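Local structure of uncharacterized protein VPA0106 (Vibrio parahaemolyticus, 3U07) at residues A[337-342]-A[427-432]; A[316-321]-A[409-414]. The protein is of unknown function, a DUF1254- and DUF1214-family member from Vibrio parahaemolyticus that probably carries a signal peptide. The protein carries 2 engineered substitutions. All blocks are in the same frame, centred on the assembly; numbering follows the deposited sequence.

In the fold
Late in the chain, after helix 295-305, strand 315-319 comes first of the segments involved; it is an edge strand of a four-stranded antiparallel sheet, and strand 334-340 of a neighbouring mixed sheet follows it. The chain later returns through strand 408-417, closing contact 2 (316-321 with 409-414) over 87 residues that include no helix. After helix 419-423 the loop leading to strand 432-434 comes back to strand 334-340 and closes contact 1 (337-342 with 427-432). The two closures therefore cross rather than nest. Their centres lie about 10 Å apart, and M428 and P429 of the loop pack on M412, I431 on S319 and P342 on F414, which ties the two sheets together.

Contact 1: residues A[337-342]-A[427-432]; sequences MRFKAP and QMPEIK
F339 and P429 meet where strand 334-340 passes the loop that follows helix 419-423. The CB and CG atoms of the proline ring lie against the base of the aromatic side chain: P429 CG is 3.5 Å from F339 CB, and P429 CB is 3.8 Å from F339 CD1. The proline approaches the ring at a slant.

Two residues earlier, M337, a selenomethionine, runs alongside I431 in the same direction. Contact here is made by the CG2 branch of I431, which sits 3.3 Å from M337 CG, tighter than usual for two carbons, and 3.5 Å from M337 SE. That methyl stands beside the I431 backbone N, while CG1, at chi1 61°, leads the longer branch away. M337 CG also lies 3.5 Å from E430 O, so this one methylene touches both the backbone and a side chain of the loop. The selenomethionine chain is straight through chi2 and then bends at chi3 (-26°), folding its CE methyl back. M428, the second selenomethionine, comes only loosely near, its CE 4.5 Å from M337 SE.

Polar linkage between the segments runs through a water, which accepts from R338 N at 2.9 Å and donates to E430 O at 2.6 Å. Beyond the two segments, the F339 ring meets W348 edge-to-face, while R338 turns outward to a salt bridge with D378 and a cation-pi contact with Y382. M428 packs chiefly toward strands 408-417 and 315-319, and I431 reaches S319. The chemistry thus implies an apolar join with a water-bridged margin: apolar side chains and one water join the loop to the strand, and direct backbone pairing begins at K432 with V336.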
HETATM    1  N   MSE A 337     -22.634 -17.027   3.651  1.00 20.92           N
HETATM    2  CA  MSE A 337     -22.577 -15.597   3.391  1.00 22.85           C
HETATM    3  C   MSE A 337     -23.425 -15.338   2.149  1.00 30.35           C
HETATM    4  O   MSE A 337     -23.156 -15.904   1.095  1.00 28.18           O
HETATM    5  CB  MSE A 337     -21.132 -15.228   3.090  1.00 25.09           C
HETATM    6  CG  MSE A 337     -20.623 -13.950   3.686  1.00 37.33           C
HETATM    7 SE   MSE A 337     -18.741 -13.769   3.240  0.82 39.04          SE
HETATM    8  CE  MSE A 337     -18.258 -15.604   3.001  1.00 52.53           C
ATOM      9  N   ARG A 338     -24.442 -14.494   2.261  1.00 29.66           N
ATOM     10  CA  ARG A 338     -25.283 -14.199   1.106  1.00 36.10           C
ATOM     11  C   ARG A 338     -25.452 -12.689   0.982  1.00 31.20           C
ATOM     12  O   ARG A 338     -25.912 -12.030   1.915  1.00 28.07           O
ATOM     13  CB  ARG A 338     -26.636 -14.887   1.260  1.00 37.60           C
ATOM     14  CG  ARG A 338     -27.613 -14.619   0.136  1.00 42.44           C
ATOM     15  CD  ARG A 338     -28.896 -15.391   0.390  1.00 50.74           C
ATOM     16  NE  ARG A 338     -30.075 -14.678  -0.093  1.00 52.79           N
ATOM     17  CZ  ARG A 338     -30.473 -14.647  -1.358  1.00 53.73           C
ATOM     18  NH1 ARG A 338     -29.788 -15.296  -2.292  1.00 53.49           N
ATOM     19  NH2 ARG A 338     -31.555 -13.956  -1.688  1.00 54.09           N
ATOM     20  N   PHE A 339     -25.106 -12.148  -0.182  1.00 27.32           N
ATOM     21  CA  PHE A 339     -25.159 -10.701  -0.382  1.00 27.61           C
ATOM     22  C   PHE A 339     -25.218 -10.280  -1.847  1.00 25.38           C
ATOM     23  O   PHE A 339     -24.818 -11.026  -2.741  1.00 22.72           O
ATOM     24  CB  PHE A 339     -23.893 -10.089   0.206  1.00 25.57           C
ATOM     25  CG  PHE A 339     -22.633 -10.725  -0.325  1.00 28.86           C
ATOM     26  CD1 PHE A 339     -22.172 -11.926   0.206  1.00 24.46           C
ATOM     27  CD2 PHE A 339     -21.960 -10.173  -1.412  1.00 25.79           C
ATOM     28  CE1 PHE A 339     -21.065 -12.575  -0.335  1.00 26.87           C
ATOM     29  CE2 PHE A 339     -20.851 -10.812  -1.965  1.00 28.79           C
ATOM     30  CZ  PHE A 339     -20.403 -12.017  -1.427  1.00 28.74           C
ATOM     31  N   LYS A 340     -25.699  -9.061  -2.072  1.00 33.38           N
ATOM     32  CA  LYS A 340     -25.759  -8.479  -3.406  1.00 36.35           C
ATOM     33  C   LYS A 340     -24.322  -8.108  -3.792  1.00 33.40           C
ATOM     34  O   LYS A 340     -23.451  -7.950  -2.929  1.00 28.34           O
ATOM     35  CB  LYS A 340     -26.612  -7.206  -3.398  1.00 44.64           C
ATOM     36  CG  LYS A 340     -28.122  -7.437  -3.451  1.00 52.64           C
ATOM     37  CD  LYS A 340     -28.705  -6.763  -4.692  1.00 57.43           C
ATOM     38  CE  LYS A 340     -29.825  -7.573  -5.341  1.00 61.07           C
ATOM     39  NZ  LYS A 340     -31.176  -7.278  -4.783  1.00 64.31           N
ATOM     40  N   ALA A 341     -24.062  -7.970  -5.085  1.00 31.27           N
ATOM     41  CA  ALA A 341     -22.724  -7.604  -5.535  1.00 36.37           C
ATOM     42  C   ALA A 341     -22.314  -6.240  -4.972  1.00 28.27           C
ATOM     43  O   ALA A 341     -23.109  -5.298  -4.959  1.00 27.45           O
ATOM     44  CB  ALA A 341     -22.681  -7.566  -7.055  1.00 42.75           C
ATOM     45  N   PRO A 342     -21.071  -6.125  -4.479  1.00 25.88           N
ATOM     46  CA  PRO A 342     -20.562  -4.864  -3.924  1.00 23.76           C
ATOM     47  C   PRO A 342     -20.422  -3.891  -5.103  1.00 20.85           C
ATOM     48  O   PRO A 342     -20.192  -4.328  -6.231  1.00 24.73           O
ATOM     49  CB  PRO A 342     -19.195  -5.260  -3.365  1.00 22.85           C
ATOM     50  CG  PRO A 342     -19.350  -6.721  -3.059  1.00 29.34           C
ATOM     51  CD  PRO A 342     -20.100  -7.212  -4.269  1.00 26.91           C
ATOM     52  N   GLN A 427     -20.846  -1.891   4.973  1.00 29.60           N
ATOM     53  CA  GLN A 427     -20.459  -2.909   5.940  1.00 32.84           C
ATOM     54  C   GLN A 427     -20.301  -4.258   5.255  1.00 28.63           C
ATOM     55  O   GLN A 427     -21.065  -4.607   4.361  1.00 26.95           O
ATOM     56  CB  GLN A 427     -21.509  -3.011   7.050  1.00 38.66           C
ATOM     57  CG  GLN A 427     -21.702  -1.728   7.842  1.00 42.52           C
ATOM     58  CD  GLN A 427     -20.460  -1.333   8.616  1.00 49.26           C
ATOM     59  OE1 GLN A 427     -20.076  -2.001   9.577  1.00 56.39           O
ATOM     60  NE2 GLN A 427     -19.817  -0.247   8.195  1.00 42.14           N
HETATM   61  N   MSE A 428     -19.302  -5.018   5.676  1.00 22.67           N
HETATM   62  CA  MSE A 428     -19.073  -6.323   5.090  1.00 24.71           C
HETATM   63  C   MSE A 428     -20.259  -7.248   5.351  1.00 25.81           C
HETATM   64  O   MSE A 428     -20.805  -7.265   6.452  1.00 27.04           O
HETATM   65  CB  MSE A 428     -17.820  -6.948   5.679  1.00 26.86           C
HETATM   66  CG  MSE A 428     -17.389  -8.184   4.936  1.00 32.81           C
HETATM   67 SE   MSE A 428     -15.752  -8.872   5.607  0.71 33.02          SE
HETATM   68  CE  MSE A 428     -15.987 -10.718   5.066  1.00 21.57           C
ATOM     69  N   PRO A 429     -20.680  -8.019   4.337  1.00 24.09           N
ATOM     70  CA  PRO A 429     -21.812  -8.923   4.557  1.00 23.18           C
ATOM     71  C   PRO A 429     -21.503  -9.814   5.763  1.00 23.42           C
ATOM     72  O   PRO A 429     -20.350 -10.173   6.003  1.00 24.23           O
ATOM     73  CB  PRO A 429     -21.893  -9.696   3.241  1.00 22.82           C
ATOM     74  CG  PRO A 429     -21.456  -8.660   2.232  1.00 28.47           C
ATOM     75  CD  PRO A 429     -20.257  -8.033   2.925  1.00 27.45           C
ATOM     76  N   GLU A 430     -22.529 -10.160   6.525  1.00 23.98           N
ATOM     77  CA  GLU A 430     -22.337 -10.984   7.710  1.00 25.90           C
ATOM     78  C   GLU A 430     -22.150 -12.443   7.342  1.00 24.50           C
ATOM     79  O   GLU A 430     -22.633 -12.893   6.304  1.00 22.88           O
ATOM     80  CB  GLU A 430     -23.547 -10.846   8.637  1.00 26.31           C
ATOM     81  CG  GLU A 430     -23.928  -9.407   8.957  1.00 32.60           C
ATOM     82  CD  GLU A 430     -25.014  -9.301  10.018  1.00 37.47           C
ATOM     83  OE1 GLU A 430     -26.048  -9.985   9.890  1.00 37.94           O
ATOM     84  OE2 GLU A 430     -24.838  -8.525  10.979  1.00 42.91           O
ATOM     85  N   ILE A 431     -21.416 -13.182   8.165  1.00 22.19           N
ATOM     86  CA  ILE A 431     -21.264 -14.598   7.894  1.00 24.34           C
ATOM     87  C   ILE A 431     -22.010 -15.306   9.026  1.00 21.90           C
ATOM     88  O   ILE A 431     -21.720 -15.126  10.209  1.00 23.61           O
ATOM     89  CB  ILE A 431     -19.770 -15.017   7.767  1.00 34.99           C
ATOM     90  CG1 ILE A 431     -19.006 -14.754   9.050  1.00 51.68           C
ATOM     91  CG2 ILE A 431     -19.102 -14.193   6.656  1.00 28.89           C
ATOM     92  CD1 ILE A 431     -17.531 -14.501   8.783  1.00 59.87           C
ATOM     93  N   LYS A 432     -23.014 -16.084   8.640  1.00 26.14           N
ATOM     94  CA  LYS A 432     -23.868 -16.774   9.589  1.00 24.24           C
ATOM     95  C   LYS A 432     -23.590 -18.243   9.746  1.00 20.66           C
ATOM     96  O   LYS A 432     -23.183 -18.914   8.802  1.00 28.34           O
ATOM     97  CB  LYS A 432     -25.326 -16.614   9.170  1.00 21.01           C
ATOM     98  CG  LYS A 432     -25.725 -15.195   8.837  1.00 25.84           C
ATOM     99  CD  LYS A 432     -27.201 -15.103   8.492  1.00 29.38           C
ATOM    100  CE  LYS A 432     -27.576 -13.686   8.103  1.00 32.25           C
ATOM    101  NZ  LYS A 432     -29.052 -13.519   8.001  1.00 35.03           N
TER
HETATM  102  O   HOH W   1     -24.523 -12.768   4.592  1.00 33.45           O

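Contact 2: residues A[316-321]-A[409-414]; sequences YRKSDF and YAIMRF
R317 and M412 are an antiparallel hydrogen-bonded pair, each using both its backbone N-H and its carbonyl. R317 N donates to M412 O at 2.9 Å, and M412 N returns a bond to R317 O at 2.8 Å. S319 and A410 repeat the exchange, with S319 N to A410 O and A410 N to S319 O both at 2.9 Å; the last is the straightest of the four (165° at hydrogen). Three of the four acceptors, M412 O, R317 O and A410 O, also receive a CA-H contact, from Y316, I411 and K318 respectively. The other side of strand 408-417 is bound by strand 347-354, where Y409 pairs with Y353 and I411 with T351.

Among the side chains, K318 runs extended along the sheet face shared with I411, its CB 3.4 Å from I411 CD1. Its chain, with CG anti to the backbone N (chi1 167°), carries NZ over one face of the Y409 ring, 4.0 Å from the centroid and 11° off the normal: a cation-pi contact. Y409 OH bonds to T77. D320 OD1 comes within 3.2 Å of Y409 CB, but its polar partners are K327, in a salt bridge, and N355.

On the opposite sheet face R317 bends at chi2, laying CG 3.7 Å from F414 CE1 while its guanidinium reaches back. NH1 donates to Y316 O, which lies in the guanidinium plane, although the donor stands above the carbonyl plane; NH2 bonds to the I421 and Y426 carbonyls. One arginine thus ties the edge strand to helix 419-423 and to the loop after it. Reciprocal backbone bonding fixes the strand register; R317 is held by carbonyls, K318 lies over a ring and D320 pairs with K327, and together they probably steady this sheet edge.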
ATOM      1  N   TYR A 316     -10.794  -2.533   1.662  1.00 23.71           N
ATOM      2  CA  TYR A 316     -10.905  -3.854   2.251  1.00 28.03           C
ATOM      3  C   TYR A 316     -11.777  -3.871   3.490  1.00 23.70           C
ATOM      4  O   TYR A 316     -12.126  -2.826   4.047  1.00 21.66           O
ATOM      5  CB  TYR A 316      -9.509  -4.397   2.594  1.00 36.90           C
ATOM      6  CG  TYR A 316      -8.963  -3.923   3.922  1.00 50.95           C
ATOM      7  CD1 TYR A 316      -8.761  -2.567   4.174  1.00 62.38           C
ATOM      8  CD2 TYR A 316      -8.679  -4.831   4.942  1.00 58.04           C
ATOM      9  CE1 TYR A 316      -8.293  -2.126   5.414  1.00 63.90           C
ATOM     10  CE2 TYR A 316      -8.214  -4.403   6.185  1.00 61.59           C
ATOM     11  CZ  TYR A 316      -8.025  -3.049   6.414  1.00 63.39           C
ATOM     12  OH  TYR A 316      -7.584  -2.625   7.647  1.00 65.61           O
ATOM     13  N   ARG A 317     -12.140  -5.081   3.896  1.00 24.34           N
ATOM     14  CA  ARG A 317     -12.940  -5.304   5.090  1.00 27.14           C
ATOM     15  C   ARG A 317     -12.457  -6.613   5.691  1.00 26.82           C
ATOM     16  O   ARG A 317     -12.000  -7.511   4.977  1.00 28.18           O
ATOM     17  CB  ARG A 317     -14.428  -5.418   4.747  1.00 26.26           C
ATOM     18  CG  ARG A 317     -15.072  -4.112   4.301  1.00 26.05           C
ATOM     19  CD  ARG A 317     -15.083  -3.068   5.417  1.00 17.89           C
ATOM     20  NE  ARG A 317     -15.888  -1.907   5.040  1.00 23.47           N
ATOM     21  CZ  ARG A 317     -15.457  -0.898   4.290  1.00 27.20           C
ATOM     22  NH1 ARG A 317     -14.212  -0.886   3.830  1.00 26.15           N
ATOM     23  NH2 ARG A 317     -16.281   0.098   3.987  1.00 23.69           N
ATOM     24  N   LYS A 318     -12.537  -6.709   7.009  1.00 23.53           N
ATOM     25  CA  LYS A 318     -12.127  -7.917   7.700  1.00 28.10           C
ATOM     26  C   LYS A 318     -13.225  -8.347   8.665  1.00 32.03           C
ATOM     27  O   LYS A 318     -13.874  -7.515   9.306  1.00 27.24           O
ATOM     28  CB  LYS A 318     -10.820  -7.689   8.465  1.00 27.51           C
ATOM     29  CG  LYS A 318     -10.495  -8.802   9.451  1.00 36.43           C
ATOM     30  CD  LYS A 318      -9.141  -8.625  10.122  1.00 43.03           C
ATOM     31  CE  LYS A 318      -9.006  -9.588  11.297  1.00 55.29           C
ATOM     32  NZ  LYS A 318      -7.591  -9.843  11.701  1.00 61.00           N
ATOM     33  N   SER A 319     -13.446  -9.652   8.739  1.00 31.08           N
ATOM     34  CA  SER A 319     -14.450 -10.208   9.630  1.00 31.60           C
ATOM     35  C   SER A 319     -13.818 -11.363  10.390  1.00 24.56           C
ATOM     36  O   SER A 319     -13.306 -12.314   9.791  1.00 21.64           O
ATOM     37  CB  SER A 319     -15.661 -10.698   8.838  1.00 33.41           C
ATOM     38  OG  SER A 319     -16.529 -11.441   9.674  1.00 35.91           O
ATOM     39  N   ASP A 320     -13.851 -11.266  11.714  1.00 25.08           N
ATOM     40  CA  ASP A 320     -13.268 -12.276  12.591  1.00 28.27           C
ATOM     41  C   ASP A 320     -14.344 -13.059  13.354  1.00 29.13           C
ATOM     42  O   ASP A 320     -14.064 -14.119  13.920  1.00 24.98           O
ATOM     43  CB  ASP A 320     -12.338 -11.587  13.594  1.00 30.69           C
ATOM     44  CG  ASP A 320     -11.057 -12.360  13.838  1.00 36.40           C
ATOM     45  OD1 ASP A 320     -10.902 -13.466  13.285  1.00 42.40           O
ATOM     46  OD2 ASP A 320     -10.199 -11.855  14.586  1.00 44.47           O
ATOM     47  N   PHE A 321     -15.569 -12.539  13.359  1.00 23.65           N
ATOM     48  CA  PHE A 321     -16.678 -13.175  14.076  1.00 29.09           C
ATOM     49  C   PHE A 321     -17.913 -13.423  13.209  1.00 27.14           C
ATOM     50  O   PHE A 321     -18.059 -12.829  12.136  1.00 21.64           O
ATOM     51  CB  PHE A 321     -17.093 -12.300  15.265  1.00 28.28           C
ATOM     52  CG  PHE A 321     -15.968 -11.984  16.210  1.00 33.70           C
ATOM     53  CD1 PHE A 321     -15.051 -10.975  15.915  1.00 31.86           C
ATOM     54  CD2 PHE A 321     -15.799 -12.724  17.376  1.00 30.20           C
ATOM     55  CE1 PHE A 321     -13.980 -10.710  16.766  1.00 34.45           C
ATOM     56  CE2 PHE A 321     -14.733 -12.470  18.236  1.00 37.22           C
ATOM     57  CZ  PHE A 321     -13.819 -11.461  17.929  1.00 39.51           C
ATOM     58  N   TYR A 409     -10.317 -15.889   9.783  1.00 29.98           N
ATOM     59  CA  TYR A 409     -10.943 -14.609   9.511  1.00 30.11           C
ATOM     60  C   TYR A 409     -11.030 -14.477   8.004  1.00 30.81           C
ATOM     61  O   TYR A 409     -10.307 -15.151   7.267  1.00 34.64           O
ATOM     62  CB  TYR A 409     -10.173 -13.434  10.123  1.00 31.03           C
ATOM     63  CG  TYR A 409      -8.734 -13.282   9.688  1.00 40.31           C
ATOM     64  CD1 TYR A 409      -7.718 -14.006  10.311  1.00 40.14           C
ATOM     65  CD2 TYR A 409      -8.382 -12.378   8.682  1.00 34.66           C
ATOM     66  CE1 TYR A 409      -6.385 -13.828   9.948  1.00 43.18           C
ATOM     67  CE2 TYR A 409      -7.052 -12.193   8.308  1.00 35.53           C
ATOM     68  CZ  TYR A 409      -6.059 -12.922   8.947  1.00 44.75           C
ATOM     69  OH  TYR A 409      -4.742 -12.752   8.590  1.00 38.29           O
ATOM     70  N   ALA A 410     -11.938 -13.631   7.543  1.00 28.87           N
ATOM     71  CA  ALA A 410     -12.119 -13.437   6.118  1.00 22.68           C
ATOM     72  C   ALA A 410     -11.822 -11.995   5.764  1.00 23.79           C
ATOM     73  O   ALA A 410     -12.223 -11.081   6.479  1.00 25.42           O
ATOM     74  CB  ALA A 410     -13.557 -13.795   5.720  1.00 20.25           C
ATOM     75  N   ILE A 411     -11.101 -11.805   4.663  1.00 27.00           N
ATOM     76  CA  ILE A 411     -10.761 -10.471   4.180  1.00 24.59           C
ATOM     77  C   ILE A 411     -11.448 -10.247   2.838  1.00 22.94           C
ATOM     78  O   ILE A 411     -11.216 -10.993   1.889  1.00 24.81           O
ATOM     79  CB  ILE A 411      -9.243 -10.308   3.950  1.00 24.88           C
ATOM     80  CG1 ILE A 411      -8.492 -10.318   5.284  1.00 25.95           C
ATOM     81  CG2 ILE A 411      -8.980  -9.021   3.165  1.00 21.49           C
ATOM     82  CD1 ILE A 411      -8.783  -9.127   6.178  1.00 30.49           C
HETATM   83  N   MSE A 412     -12.301  -9.233   2.759  1.00 22.78           N
HETATM   84  CA  MSE A 412     -12.972  -8.931   1.503  1.00 26.82           C
HETATM   85  C   MSE A 412     -12.235  -7.751   0.860  1.00 27.27           C
HETATM   86  O   MSE A 412     -11.935  -6.754   1.521  1.00 20.76           O
HETATM   87  CB  MSE A 412     -14.442  -8.576   1.740  1.00 24.67           C
HETATM   88  CG  MSE A 412     -15.269  -8.518   0.459  1.00 35.77           C
HETATM   89 SE   MSE A 412     -17.189  -8.427   0.781  0.77 39.20          SE
HETATM   90  CE  MSE A 412     -17.299  -9.834   2.085  1.00 26.92           C
ATOM     91  N   ARG A 413     -11.922  -7.879  -0.423  1.00 22.77           N
ATOM     92  CA  ARG A 413     -11.214  -6.820  -1.131  1.00 31.81           C
ATOM     93  C   ARG A 413     -12.067  -6.230  -2.248  1.00 23.96           C
ATOM     94  O   ARG A 413     -12.785  -6.948  -2.948  1.00 24.42           O
ATOM     95  CB  ARG A 413      -9.887  -7.360  -1.679  1.00 30.16           C
ATOM     96  CG  ARG A 413      -8.904  -7.744  -0.575  1.00 25.50           C
ATOM     97  CD  ARG A 413      -7.564  -8.189  -1.129  1.00 29.76           C
ATOM     98  NE  ARG A 413      -6.561  -8.317  -0.071  1.00 34.66           N
ATOM     99  CZ  ARG A 413      -6.326  -9.429   0.619  1.00 35.26           C
ATOM    100  NH1 ARG A 413      -7.018 -10.532   0.369  1.00 28.83           N
ATOM    101  NH2 ARG A 413      -5.398  -9.437   1.567  1.00 37.21           N
ATOM    102  N   PHE A 414     -11.996  -4.913  -2.396  1.00 16.25           N
ATOM    103  CA  PHE A 414     -12.773  -4.211  -3.412  1.00 16.49           C
ATOM    104  C   PHE A 414     -11.850  -3.366  -4.289  1.00 27.63           C
ATOM    105  O   PHE A 414     -11.122  -2.501  -3.799  1.00 27.40           O
ATOM    106  CB  PHE A 414     -13.816  -3.305  -2.749  1.00 24.40           C
ATOM    107  CG  PHE A 414     -14.597  -3.968  -1.644  1.00 25.74           C
ATOM    108  CD1 PHE A 414     -14.036  -4.139  -0.381  1.00 19.99           C
ATOM    109  CD2 PHE A 414     -15.905  -4.405  -1.861  1.00 25.44           C
ATOM    110  CE1 PHE A 414     -14.763  -4.731   0.653  1.00 26.05           C
ATOM    111  CE2 PHE A 414     -16.646  -5.001  -0.832  1.00 24.08           C
ATOM    112  CZ  PHE A 414     -16.074  -5.164   0.426  1.00 27.79           C
TER